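Local coordinates for protein haloacid delahogenase-like family hydrolase (Xanthomonas campestris pv. campestris, PDB 2PKE) that binds a magnesium ion and is probably a phosphatase of the haloacid dehalogenase-like hydrolase family, at residues Y128-I133 with D152-I157; L177-F182 with L197-W202; Y70-M75 with A105-P110; Q11-V16 with A242-A247. All blocks are in the same frame, centred on the assembly; numbering follows the deposited sequence.

Interaction 1: residues Y128-I133 with D152-I157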
loop_
_atom_site.group_PDB
_atom_site.type_symbol
_atom_site.label_atom_id
_atom_site.label_comp_id
_atom_site.label_asym_id
_atom_site.label_seq_id
_atom_site.Cartn_x
_atom_site.Cartn_y
_atom_site.Cartn_z
ATOM N N TYR A 128 -2.042 -26.582 -7.286
ATOM C CA TYR A 128 -1.015 -25.549 -7.334
ATOM C C TYR A 128 -1.208 -24.591 -6.163
ATOM O O TYR A 128 -2.351 -24.390 -5.743
ATOM C CB TYR A 128 -1.175 -24.753 -8.614
ATOM C CG TYR A 128 -1.089 -25.615 -9.831
ATOM C CD1 TYR A 128 0.147 -25.986 -10.338
ATOM C CD2 TYR A 128 -2.229 -26.111 -10.444
ATOM C CE1 TYR A 128 0.246 -26.818 -11.466
ATOM C CE2 TYR A 128 -2.129 -26.932 -11.593
ATOM C CZ TYR A 128 -0.894 -27.306 -12.076
ATOM O OH TYR A 128 -0.765 -28.169 -13.204
ATOM N N ALA A 129 -0.116 -24.012 -5.653
ATOM C CA ALA A 129 -0.171 -22.822 -4.804
ATOM C C ALA A 129 -0.772 -21.723 -5.621
ATOM O O ALA A 129 -0.546 -21.672 -6.843
ATOM C CB ALA A 129 1.210 -22.384 -4.355
ATOM N N VAL A 130 -1.512 -20.831 -4.967
ATOM C CA VAL A 130 -2.100 -19.656 -5.668
ATOM C C VAL A 130 -1.731 -18.358 -4.939
ATOM O O VAL A 130 -1.588 -18.345 -3.731
ATOM C CB VAL A 130 -3.628 -19.754 -5.845
ATOM C CG1 VAL A 130 -4.005 -20.939 -6.761
ATOM C CG2 VAL A 130 -4.355 -19.806 -4.478
ATOM N N VAL A 131 -1.545 -17.259 -5.674
ATOM C CA VAL A 131 -1.243 -15.974 -5.063
ATOM C C VAL A 131 -1.994 -14.892 -5.859
ATOM O O VAL A 131 -2.104 -14.954 -7.069
ATOM C CB VAL A 131 0.321 -15.679 -4.997
ATOM C CG1 VAL A 131 1.028 -15.909 -6.380
ATOM C CG2 VAL A 131 0.592 -14.253 -4.408
ATOM N N LEU A 132 -2.475 -13.881 -5.176
ATOM C CA LEU A 132 -3.039 -12.704 -5.871
ATOM C C LEU A 132 -1.952 -11.656 -5.935
ATOM O O LEU A 132 -1.442 -11.262 -4.897
ATOM C CB LEU A 132 -4.223 -12.131 -5.118
ATOM C CG LEU A 132 -5.106 -11.248 -6.005
ATOM C CD1 LEU A 132 -6.531 -11.327 -5.512
ATOM C CD2 LEU A 132 -4.609 -9.834 -6.037
ATOM N N ILE A 133 -1.589 -11.207 -7.134
ATOM C CA ILE A 133 -0.569 -10.182 -7.294
ATOM C C ILE A 133 -1.199 -9.029 -8.014
ATOM O O ILE A 133 -1.682 -9.138 -9.163
ATOM C CB ILE A 133 0.675 -10.674 -8.045
ATOM C CG1 ILE A 133 1.218 -11.904 -7.322
ATOM C CG2 ILE A 133 1.744 -9.540 -8.194
ATOM C CD1 ILE A 133 2.411 -12.633 -8.011
ATOM N N ASP A 152 -10.965 -16.595 1.238
ATOM C CA ASP A 152 -10.625 -17.937 1.661
ATOM C C ASP A 152 -9.680 -18.634 0.701
ATOM O O ASP A 152 -8.964 -19.528 1.133
ATOM C CB ASP A 152 -11.880 -18.801 1.912
ATOM C CG ASP A 152 -12.696 -19.013 0.655
ATOM O OD1 ASP A 152 -12.872 -18.067 -0.121
ATOM O OD2 ASP A 152 -13.188 -20.132 0.462
ATOM N N LEU A 153 -9.699 -18.274 -0.589
ATOM C CA LEU A 153 -8.809 -18.851 -1.570
ATOM C C LEU A 153 -7.488 -18.114 -1.723
ATOM O O LEU A 153 -6.545 -18.678 -2.245
ATOM C CB LEU A 153 -9.461 -18.891 -2.967
ATOM C CG LEU A 153 -10.742 -19.708 -3.133
ATOM C CD1 LEU A 153 -11.407 -19.425 -4.474
ATOM C CD2 LEU A 153 -10.381 -21.191 -3.004
ATOM N N PHE A 154 -7.415 -16.865 -1.284
ATOM C CA PHE A 154 -6.223 -16.072 -1.445
ATOM C C PHE A 154 -5.755 -15.615 -0.084
ATOM O O PHE A 154 -5.950 -14.464 0.284
ATOM C CB PHE A 154 -6.481 -14.903 -2.373
ATOM C CG PHE A 154 -6.642 -15.313 -3.800
ATOM C CD1 PHE A 154 -5.536 -15.791 -4.502
ATOM C CD2 PHE A 154 -7.894 -15.234 -4.446
ATOM C CE1 PHE A 154 -5.658 -16.184 -5.855
ATOM C CE2 PHE A 154 -8.035 -15.633 -5.798
ATOM C CZ PHE A 154 -6.897 -16.089 -6.505
ATOM N N PRO A 155 -5.158 -16.540 0.670
ATOM C CA PRO A 155 -4.420 -16.169 1.870
ATOM C C PRO A 155 -3.118 -15.383 1.464
ATOM O O PRO A 155 -2.848 -14.270 1.988
ATOM C CB PRO A 155 -4.136 -17.529 2.545
ATOM C CG PRO A 155 -4.120 -18.550 1.409
ATOM C CD PRO A 155 -5.077 -17.985 0.369
ATOM N N ARG A 156 -2.379 -15.923 0.485
ATOM C CA ARG A 156 -1.246 -15.197 -0.112
ATOM C C ARG A 156 -1.700 -14.019 -0.999
ATOM O O ARG A 156 -2.284 -14.231 -2.100
ATOM C CB ARG A 156 -0.404 -16.139 -0.981
ATOM C CG ARG A 156 0.072 -17.394 -0.312
ATOM C CD ARG A 156 0.743 -18.293 -1.318
ATOM N NE ARG A 156 1.600 -19.239 -0.623
ATOM C CZ ARG A 156 1.215 -20.430 -0.183
ATOM N NH1 ARG A 156 -0.026 -20.869 -0.385
ATOM N NH2 ARG A 156 2.089 -21.199 0.464
ATOM N N ILE A 157 -1.411 -12.794 -0.543
ATOM C CA ILE A 157 -1.748 -11.557 -1.298
ATOM C C ILE A 157 -0.600 -10.542 -1.347
ATOM O O ILE A 157 -0.031 -10.200 -0.307
ATOM C CB ILE A 157 -2.948 -10.913 -0.681
ATOM C CG1 ILE A 157 -3.210 -9.550 -1.325
ATOM C CG2 ILE A 157 -2.790 -10.959 0.836
ATOM C CD1 ILE A 157 -3.571 -8.461 -0.361
HETATM O O HOH W 1 -3.274 -17.176 -2.343
#
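Leu132 and Ile157 form a parallel bridge, with CA atoms 4.9 Å apart, where strand 129-135 meets the start of strand 157-160. This is the edge of the Rossmann-like parallel sheet of the HAD fold. Strand 157-160 is outermost within this chain, and helix 138-148 makes the connection between the two strands. The Leu132 N-H bonds to Arg156 O at 3.1 Å and is nearly straight, with 172° at the hydrogen. Arg156 O also lies 3.6 Å from Val131 CA as a CA-H...O contact. Leu132 continues the pairing through a backbone bond with Glu158.

On one face of the sheet the Phe154 ring leans on the strand. Its CD1 lies 3.9 Å from Leu132 CB, and Leu132 CD1 stands over one ring face, offset toward the rim. Val130 crosses Phe154 at about a right angle, with Val130 CG2 4.1 Å from Phe154 CE1. Helix 117-125 packs on both Val130 and Phe154. The ring of Phe18 also meets Phe154 at a steep angle.

Arg156 lies on the other side of the strand. Its CB meets Val131 CG2. With CG anti to the carbonyl carbon (chi1 -54°) and the chain extended to NE, the aliphatic part runs past Val130 O, where Arg156 CD comes to 3.4 Å. The guanidinium then reaches Ala129, whose CB lies over one of its faces. A water lies between the two backbones next to the Leu132 bond and donates to Arg156 O at 3.1 Å.

Interaction 2: residues L177-F182 with L197-W202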
loop_
_atom_site.group_PDB
_atom_site.type_symbol
_atom_site.label_atom_id
_atom_site.label_comp_id
_atom_site.label_asym_id
_atom_site.label_seq_id
_atom_site.Cartn_x
_atom_site.Cartn_y
_atom_site.Cartn_z
ATOM N N LEU A 177 11.186 -19.669 -5.616
ATOM C CA LEU A 177 10.676 -20.429 -6.743
ATOM C C LEU A 177 11.286 -19.831 -7.994
ATOM O O LEU A 177 11.308 -18.615 -8.099
ATOM C CB LEU A 177 9.144 -20.271 -6.762
ATOM C CG LEU A 177 8.375 -21.281 -7.590
ATOM C CD1 LEU A 177 8.429 -22.629 -6.900
ATOM C CD2 LEU A 177 6.937 -20.801 -7.859
ATOM N N PRO A 178 11.796 -20.660 -8.922
ATOM C CA PRO A 178 12.276 -20.075 -10.169
ATOM C C PRO A 178 11.087 -19.772 -11.060
ATOM O O PRO A 178 10.030 -20.388 -10.898
ATOM C CB PRO A 178 13.132 -21.158 -10.768
ATOM C CG PRO A 178 12.665 -22.416 -10.167
ATOM C CD PRO A 178 11.932 -22.134 -8.926
ATOM N N ALA A 179 11.265 -18.820 -11.979
ATOM C CA ALA A 179 10.156 -18.339 -12.780
ATOM C C ALA A 179 9.555 -19.398 -13.680
ATOM O O ALA A 179 8.361 -19.332 -13.959
ATOM C CB ALA A 179 10.565 -17.100 -13.580
ATOM N N GLU A 180 10.326 -20.392 -14.119
ATOM C CA GLU A 180 9.756 -21.455 -14.976
ATOM C C GLU A 180 8.719 -22.361 -14.284
ATOM O O GLU A 180 8.090 -23.200 -14.947
ATOM C CB GLU A 180 10.816 -22.330 -15.636
ATOM C CG GLU A 180 11.625 -23.244 -14.640
ATOM C CD GLU A 180 12.866 -22.591 -14.097
ATOM O OE1 GLU A 180 13.053 -21.361 -14.308
ATOM O OE2 GLU A 180 13.649 -23.304 -13.431
ATOM N N ARG A 181 8.568 -22.205 -12.974
ATOM C CA ARG A 181 7.561 -22.899 -12.210
ATOM C C ARG A 181 6.403 -21.990 -11.783
ATOM O O ARG A 181 5.618 -22.370 -10.930
ATOM C CB ARG A 181 8.201 -23.561 -10.994
ATOM C CG ARG A 181 9.332 -24.470 -11.361
ATOM C CD ARG A 181 9.759 -25.380 -10.218
ATOM N NE ARG A 181 11.059 -25.965 -10.544
ATOM C CZ ARG A 181 12.018 -26.267 -9.678
ATOM N NH1 ARG A 181 11.872 -26.071 -8.379
ATOM N NH2 ARG A 181 13.162 -26.773 -10.126
ATOM N N PHE A 182 6.242 -20.833 -12.450
ATOM C CA PHE A 182 5.210 -19.890 -12.144
ATOM C C PHE A 182 4.437 -19.510 -13.388
ATOM O O PHE A 182 5.035 -19.270 -14.439
ATOM C CB PHE A 182 5.849 -18.679 -11.458
ATOM C CG PHE A 182 4.945 -17.533 -11.260
ATOM C CD1 PHE A 182 3.933 -17.546 -10.316
ATOM C CD2 PHE A 182 5.121 -16.406 -12.016
ATOM C CE1 PHE A 182 3.129 -16.433 -10.140
ATOM C CE2 PHE A 182 4.337 -15.296 -11.842
ATOM C CZ PHE A 182 3.347 -15.304 -10.871
ATOM N N LEU A 197 6.733 -13.361 -18.681
ATOM C CA LEU A 197 7.417 -13.982 -19.820
ATOM C C LEU A 197 8.854 -13.497 -19.835
ATOM O O LEU A 197 9.775 -14.277 -20.001
ATOM C CB LEU A 197 6.728 -13.674 -21.159
ATOM C CG LEU A 197 5.285 -14.210 -21.307
ATOM C CD1 LEU A 197 4.712 -13.914 -22.664
ATOM C CD2 LEU A 197 5.271 -15.655 -21.029
ATOM N N ALA A 198 9.056 -12.215 -19.576
ATOM C CA ALA A 198 10.412 -11.638 -19.608
ATOM C C ALA A 198 11.411 -12.219 -18.625
ATOM O O ALA A 198 12.593 -12.265 -18.920
ATOM C CB ALA A 198 10.321 -10.097 -19.415
ATOM N N ILE A 199 10.954 -12.657 -17.454
ATOM C CA ILE A 199 11.826 -13.289 -16.449
ATOM C C ILE A 199 11.871 -14.815 -16.534
ATOM O O ILE A 199 12.575 -15.460 -15.765
ATOM C CB ILE A 199 11.487 -12.869 -15.010
ATOM C CG1 ILE A 199 10.109 -13.397 -14.580
ATOM C CG2 ILE A 199 11.624 -11.313 -14.826
ATOM C CD1 ILE A 199 9.903 -13.266 -13.052
ATOM N N GLY A 200 11.165 -15.371 -17.514
ATOM C CA GLY A 200 11.201 -16.795 -17.810
ATOM C C GLY A 200 9.970 -17.570 -17.356
ATOM O O GLY A 200 9.989 -18.792 -17.333
ATOM N N GLY A 201 8.904 -16.856 -17.015
ATOM C CA GLY A 201 7.661 -17.498 -16.529
ATOM C C GLY A 201 6.687 -17.775 -17.651
ATOM O O GLY A 201 7.017 -17.688 -18.841
ATOM N N TRP A 202 5.488 -18.121 -17.247
ATOM C CA TRP A 202 4.430 -18.494 -18.129
ATOM C C TRP A 202 3.261 -17.592 -17.861
ATOM O O TRP A 202 3.145 -17.007 -16.811
ATOM C CB TRP A 202 3.996 -19.936 -17.890
ATOM C CG TRP A 202 5.140 -20.916 -17.919
ATOM C CD1 TRP A 202 5.955 -21.233 -16.898
ATOM C CD2 TRP A 202 5.563 -21.700 -19.031
ATOM N NE1 TRP A 202 6.873 -22.167 -17.287
ATOM C CE2 TRP A 202 6.654 -22.485 -18.592
ATOM C CE3 TRP A 202 5.130 -21.826 -20.354
ATOM C CZ2 TRP A 202 7.349 -23.344 -19.437
ATOM C CZ3 TRP A 202 5.827 -22.697 -21.199
ATOM C CH2 TRP A 202 6.909 -23.458 -20.726
#
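Trp202 reaches across to residues 177-182 with its backbone and its ring. Its backbone N bonds to Phe182 O, with Trp202 N 3.1 Å from that oxygen. From there the side chain runs back along the other segment. Trp202 CB is 3.7 Å from Phe182 O. CG is anti to the carbonyl carbon (chi1 -52°), which turns the ring toward Glu180. CD1 faces two carbonyl oxygens, Phe182 O and Glu180 O. Next along the edge, Trp202 NE1 donates to Glu180 O at 2.8 Å. The oxygen is near the indole plane, but the donor stands above the carbonyl plane of Glu180, and the bond is bent to 147° at the hydrogen. The NE1 bond holds the indole at its pyrrole edge, while the backbone bond fixes the start of the strand. Arg226 makes a cation-pi contact with the indole, and helix 236-250 packs on it through Leu243, Gln246 and Ala247.

The contact belongs to the parallel sheet of the HAD fold. Residues 177-182 lead into strand 182-186, and residues 197-202 lead from helix 189-198 into the neighbouring strand 202-205. Helix 189-198 thus makes the crossover of a beta-alpha-beta unit, and it ends in a Schellman motif with Gly200 at positive phi.

Beyond that helix end, the chain passes close to the short 3-10 turn at Ala179 and Glu180. Ala179 CB touches Ile199 O at 3.4 Å and Ile199 CG1 at 3.9 Å. Gly201 CA comes 3.2 Å from Ala179 O in a CA-H...O contact. Phe182 N also bonds to this oxygen.

Interaction 3: residues Y70-M75 with A105-P110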
loop_
_atom_site.group_PDB
_atom_site.type_symbol
_atom_site.label_atom_id
_atom_site.label_comp_id
_atom_site.label_asym_id
_atom_site.label_seq_id
_atom_site.Cartn_x
_atom_site.Cartn_y
_atom_site.Cartn_z
ATOM N N TYR A 70 -0.522 4.088 -8.755
ATOM C CA TYR A 70 -1.828 3.718 -9.306
ATOM C C TYR A 70 -2.914 3.746 -8.223
ATOM O O TYR A 70 -2.627 3.572 -7.061
ATOM C CB TYR A 70 -1.790 2.324 -9.911
ATOM C CG TYR A 70 -0.811 2.187 -11.008
ATOM C CD1 TYR A 70 -1.114 2.625 -12.297
ATOM C CD2 TYR A 70 0.437 1.678 -10.766
ATOM C CE1 TYR A 70 -0.186 2.546 -13.307
ATOM C CE2 TYR A 70 1.390 1.607 -11.791
ATOM C CZ TYR A 70 1.060 2.020 -13.057
ATOM O OH TYR A 70 1.991 1.928 -14.092
ATOM N N GLY A 71 -4.147 3.966 -8.641
ATOM C CA GLY A 71 -5.316 3.824 -7.775
ATOM C C GLY A 71 -6.266 4.996 -7.798
ATOM O O GLY A 71 -5.958 6.060 -8.336
ATOM N N ALA A 72 -7.433 4.801 -7.190
ATOM C CA ALA A 72 -8.531 5.809 -7.210
ATOM C C ALA A 72 -8.224 7.108 -6.490
ATOM O O ALA A 72 -8.730 8.158 -6.845
ATOM C CB ALA A 72 -9.790 5.196 -6.613
ATOM N N LYS A 73 -7.416 7.063 -5.447
ATOM C CA LYS A 73 -7.113 8.285 -4.710
ATOM C C LYS A 73 -6.334 9.306 -5.548
ATOM O O LYS A 73 -6.698 10.498 -5.598
ATOM C CB LYS A 73 -6.416 7.934 -3.395
ATOM C CG LYS A 73 -6.927 8.737 -2.226
ATOM C CD LYS A 73 -7.042 7.938 -0.940
ATOM C CE LYS A 73 -5.832 7.157 -0.599
ATOM N NZ LYS A 73 -6.107 6.502 0.707
ATOM N N GLY A 74 -5.299 8.839 -6.233
ATOM C CA GLY A 74 -4.524 9.669 -7.141
ATOM C C GLY A 74 -5.360 10.073 -8.331
ATOM O O GLY A 74 -5.231 11.181 -8.833
HETATM N N MSE A 75 -6.223 9.171 -8.780
HETATM C CA MSE A 75 -7.130 9.467 -9.886
HETATM C C MSE A 75 -7.979 10.722 -9.569
HETATM O O MSE A 75 -8.133 11.603 -10.440
HETATM C CB MSE A 75 -8.081 8.302 -10.125
HETATM C CG MSE A 75 -8.998 8.432 -11.379
HETATM SE SE MSE A 75 -10.660 7.513 -11.199
HETATM C CE MSE A 75 -11.451 8.147 -9.541
ATOM N N ALA A 105 -16.766 7.309 -4.258
ATOM C CA ALA A 105 -17.608 6.230 -4.733
ATOM C C ALA A 105 -16.752 5.116 -5.303
ATOM O O ALA A 105 -17.092 3.942 -5.146
ATOM C CB ALA A 105 -18.621 6.712 -5.774
ATOM N N THR A 106 -15.668 5.482 -5.987
ATOM C CA THR A 106 -14.796 4.501 -6.687
ATOM C C THR A 106 -13.998 3.718 -5.652
ATOM O O THR A 106 -13.801 2.494 -5.759
ATOM C CB THR A 106 -13.879 5.179 -7.710
ATOM O OG1 THR A 106 -14.675 5.936 -8.645
ATOM C CG2 THR A 106 -13.081 4.142 -8.458
ATOM N N LEU A 107 -13.610 4.417 -4.601
ATOM C CA LEU A 107 -12.897 3.786 -3.502
ATOM C C LEU A 107 -13.705 2.775 -2.714
ATOM O O LEU A 107 -13.137 2.001 -1.979
ATOM C CB LEU A 107 -12.324 4.843 -2.558
ATOM C CG LEU A 107 -11.047 5.525 -3.040
ATOM C CD1 LEU A 107 -10.782 6.770 -2.181
ATOM C CD2 LEU A 107 -9.815 4.599 -3.010
ATOM N N GLN A 108 -15.019 2.801 -2.831
ATOM C CA GLN A 108 -15.883 1.797 -2.224
ATOM C C GLN A 108 -16.720 1.142 -3.309
ATOM O O GLN A 108 -17.865 0.794 -3.067
ATOM C CB GLN A 108 -16.842 2.416 -1.237
ATOM C CG GLN A 108 -16.341 3.546 -0.434
ATOM C CD GLN A 108 -17.502 4.272 0.207
ATOM O OE1 GLN A 108 -17.678 5.489 0.056
ATOM N NE2 GLN A 108 -18.346 3.509 0.897
ATOM N N HIS A 109 -16.171 0.980 -4.506
ATOM C CA HIS A 109 -17.008 0.468 -5.591
ATOM C C HIS A 109 -17.382 -0.965 -5.262
ATOM O O HIS A 109 -16.599 -1.683 -4.633
ATOM C CB HIS A 109 -16.420 0.650 -7.020
ATOM C CG HIS A 109 -15.278 -0.259 -7.388
ATOM N ND1 HIS A 109 -15.397 -1.635 -7.483
ATOM C CD2 HIS A 109 -14.011 0.035 -7.774
ATOM C CE1 HIS A 109 -14.235 -2.146 -7.867
ATOM N NE2 HIS A 109 -13.380 -1.152 -8.058
ATOM N N PRO A 110 -18.610 -1.358 -5.643
ATOM C CA PRO A 110 -19.013 -2.751 -5.426
ATOM C C PRO A 110 -17.997 -3.684 -6.089
ATOM O O PRO A 110 -17.539 -3.398 -7.197
ATOM C CB PRO A 110 -20.388 -2.858 -6.122
ATOM C CG PRO A 110 -20.820 -1.407 -6.468
ATOM C CD PRO A 110 -19.625 -0.519 -6.329
#
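Two helices of the helical cap-like region meet here, the start of helix 72-86 against the end of helix 93-107. HAD hydrolases commonly carry such a helical insertion beside the sheet domain. The contact is made by side chains alone, with no hydrogen bond across it. Ala72, in the first turn after the N-cap residue Gly71, points toward the other helix. Ala72 CB lies 3.7 Å from Leu107 CD2 and 3.9 Å from Thr106 CG2. The methyl therefore rests against two consecutive residues.

The two branches of Leu107 have different partners. CD2 meets Ala72, while Leu107 CD1 lies 4.1 Å from Lys73 CD, with the two side chains crossing at about a right angle. The aliphatic part of Lys73 does this packing.

One turn further on, Met75, present as selenomethionine, sets its CG anti to the backbone N (chi1 -174°) and then bends at chi3. This brings Met75 CE to 4.0 Å from Thr106 OG1, a packing contact, while the hydroxyl is hydrogen-bonded to Ile102 O in its own helix.

Helix 28-42 lies beside this contact, with Tyr31 touching Met75 and Thr106 and Ala34 touching Thr106, and helix 57-68 reaches Met75 through Glu61. The contact also adjoins the dimer interface, where the Lys73 amino group bonds to Phe68 O of the second subunit and Leu77 of that subunit packs on Lys73.

Interaction 4: residues Q11-V16 with A242-A247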
loop_
_atom_site.group_PDB
_atom_site.type_symbol
_atom_site.label_atom_id
_atom_site.label_comp_id
_atom_site.label_asym_id
_atom_site.label_seq_id
_atom_site.Cartn_x
_atom_site.Cartn_y
_atom_site.Cartn_z
ATOM N N GLN A 11 5.099 -32.594 -10.888
ATOM C CA GLN A 11 4.582 -31.456 -11.683
ATOM C C GLN A 11 5.679 -30.403 -11.828
ATOM O O GLN A 11 6.589 -30.330 -10.991
ATOM C CB GLN A 11 3.312 -30.839 -11.062
ATOM C CG GLN A 11 3.557 -30.025 -9.819
ATOM C CD GLN A 11 2.268 -29.713 -9.069
ATOM O OE1 GLN A 11 1.580 -30.630 -8.626
ATOM N NE2 GLN A 11 1.935 -28.424 -8.923
ATOM N N ALA A 12 5.592 -29.575 -12.864
ATOM C CA ALA A 12 6.629 -28.575 -13.149
ATOM C C ALA A 12 6.195 -27.208 -12.611
ATOM O O ALA A 12 6.921 -26.598 -11.830
ATOM C CB ALA A 12 6.947 -28.504 -14.635
ATOM N N ILE A 13 4.983 -26.759 -12.939
ATOM C CA ILE A 13 4.488 -25.485 -12.411
ATOM C C ILE A 13 4.078 -25.685 -10.934
ATOM O O ILE A 13 3.442 -26.672 -10.591
ATOM C CB ILE A 13 3.291 -24.955 -13.255
ATOM C CG1 ILE A 13 3.700 -24.577 -14.679
ATOM C CG2 ILE A 13 2.503 -23.789 -12.522
ATOM C CD1 ILE A 13 4.837 -23.667 -14.773
ATOM N N GLN A 14 4.461 -24.769 -10.058
ATOM C CA GLN A 14 4.148 -24.894 -8.636
ATOM C C GLN A 14 3.269 -23.776 -8.101
ATOM O O GLN A 14 2.672 -23.935 -7.040
ATOM C CB GLN A 14 5.447 -24.923 -7.816
ATOM C CG GLN A 14 6.425 -26.039 -8.168
ATOM C CD GLN A 14 5.951 -27.379 -7.761
ATOM O OE1 GLN A 14 5.091 -27.500 -6.875
ATOM N NE2 GLN A 14 6.522 -28.437 -8.373
ATOM N N LEU A 15 3.193 -22.644 -8.810
ATOM C CA LEU A 15 2.542 -21.472 -8.292
ATOM C C LEU A 15 1.774 -20.769 -9.398
ATOM O O LEU A 15 2.278 -20.601 -10.474
ATOM C CB LEU A 15 3.545 -20.517 -7.668
ATOM C CG LEU A 15 3.022 -19.219 -7.066
ATOM C CD1 LEU A 15 2.099 -19.412 -5.829
ATOM C CD2 LEU A 15 4.187 -18.277 -6.678
ATOM N N VAL A 16 0.535 -20.412 -9.129
ATOM C CA VAL A 16 -0.257 -19.692 -10.099
ATOM C C VAL A 16 -0.632 -18.354 -9.478
ATOM O O VAL A 16 -1.221 -18.302 -8.399
ATOM C CB VAL A 16 -1.485 -20.467 -10.515
ATOM C CG1 VAL A 16 -2.268 -19.668 -11.568
ATOM C CG2 VAL A 16 -1.107 -21.857 -11.041
ATOM N N ALA A 242 -1.948 -27.357 -19.196
ATOM C CA ALA A 242 -1.292 -27.461 -20.475
ATOM C C ALA A 242 0.096 -26.834 -20.378
ATOM O O ALA A 242 1.060 -27.391 -20.906
ATOM C CB ALA A 242 -2.141 -26.753 -21.614
ATOM N N LEU A 243 0.180 -25.690 -19.698
ATOM C CA LEU A 243 1.451 -25.008 -19.467
ATOM C C LEU A 243 2.365 -25.861 -18.615
ATOM O O LEU A 243 3.560 -25.958 -18.903
ATOM C CB LEU A 243 1.238 -23.617 -18.879
ATOM C CG LEU A 243 0.673 -22.606 -19.930
ATOM C CD1 LEU A 243 0.179 -21.324 -19.171
ATOM C CD2 LEU A 243 1.684 -22.306 -21.011
ATOM N N ASP A 244 1.800 -26.494 -17.593
ATOM C CA ASP A 244 2.541 -27.388 -16.766
ATOM C C ASP A 244 3.098 -28.553 -17.547
ATOM O O ASP A 244 4.215 -28.959 -17.302
ATOM C CB ASP A 244 1.659 -27.871 -15.638
ATOM C CG ASP A 244 2.412 -28.683 -14.585
ATOM O OD1 ASP A 244 3.627 -28.890 -14.669
ATOM O OD2 ASP A 244 1.735 -29.130 -13.664
ATOM N N ALA A 245 2.325 -29.104 -18.470
ATOM C CA ALA A 245 2.796 -30.228 -19.278
ATOM C C ALA A 245 4.012 -29.819 -20.120
ATOM O O ALA A 245 5.004 -30.510 -20.144
ATOM C CB ALA A 245 1.693 -30.759 -20.151
ATOM N N GLN A 246 3.907 -28.665 -20.777
ATOM C CA GLN A 246 4.969 -28.080 -21.608
ATOM C C GLN A 246 6.230 -27.833 -20.777
ATOM O O GLN A 246 7.348 -28.179 -21.176
ATOM C CB GLN A 246 4.423 -26.772 -22.189
ATOM C CG GLN A 246 5.338 -26.034 -23.183
ATOM C CD GLN A 246 4.661 -24.803 -23.871
ATOM O OE1 GLN A 246 3.449 -24.622 -23.818
ATOM N NE2 GLN A 246 5.492 -23.945 -24.480
ATOM N N ALA A 247 6.036 -27.263 -19.593
ATOM C CA ALA A 247 7.158 -26.947 -18.680
ATOM C C ALA A 247 7.935 -28.206 -18.269
ATOM O O ALA A 247 9.189 -28.243 -18.206
ATOM C CB ALA A 247 6.607 -26.215 -17.424
#
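This is a polar contact with an apolar flank, joining the C-terminal helix 236-250 to the chain just before strand 15-18. Asp244 is its centre. Asp244 OD1 accepts from two successive backbone N-H groups, Ala12 N at 2.8 Å and Ile13 N at 3.1 Å. Ala12 N comes to the syn side, 16° out of the carboxylate plane, whereas Ile13 N approaches from above that plane. Holding CG anti to the backbone N (chi1 -172°) sends the carboxylate out to these two donors. The second oxygen, Asp244 OD2, is bonded to Tyr128 OH and lies 3.5 Å from Gln11 CB. Both oxygens of this buried acid thus have partners.

The apolar flank lies one turn along the helix. Ala247 CB meets Ala12 CB at 3.6 Å and Ile13 CD1 at 4.1 Å. Ile13 CG1 runs over the helix backbone, 3.7 Å from Asp244 CA. Gln11 NE2 bonds to Ile13 O within its own segment and also to Asp127 O.

Trp202 of strand 202-205 touches Ile13. Val183 of strand 182-186 touches Ile13 and Leu243. The helix therefore packs against neighbouring strands of the sheet.

Interactions 1, 2 and 4 belong to the sheet domain, while interaction 3 lies in the helical region. The centres of interactions 2 and 4 are about 10 Å apart. They touch through a probable hydrogen bond between Arg181 O and Gln14 N, 2.8 Å apart. Interaction 1 joins interaction 4 through the pairing of neighbouring strands, with a probable hydrogen bond from Val16 N to Ala129 O at 2.8 Å. It touches interaction 2 where Ile133 CD1 meets Phe182 CZ at 4.0 Å. Interaction 3 is about 11 Å from interaction 1 at the nearest atoms. Asp19, Asp21 and Asn187 bind the magnesium ion. The side chain of Leu132 in interaction 1 lies about 9 Å from the metal, and that of Thr106 in interaction 3 about 14 Å.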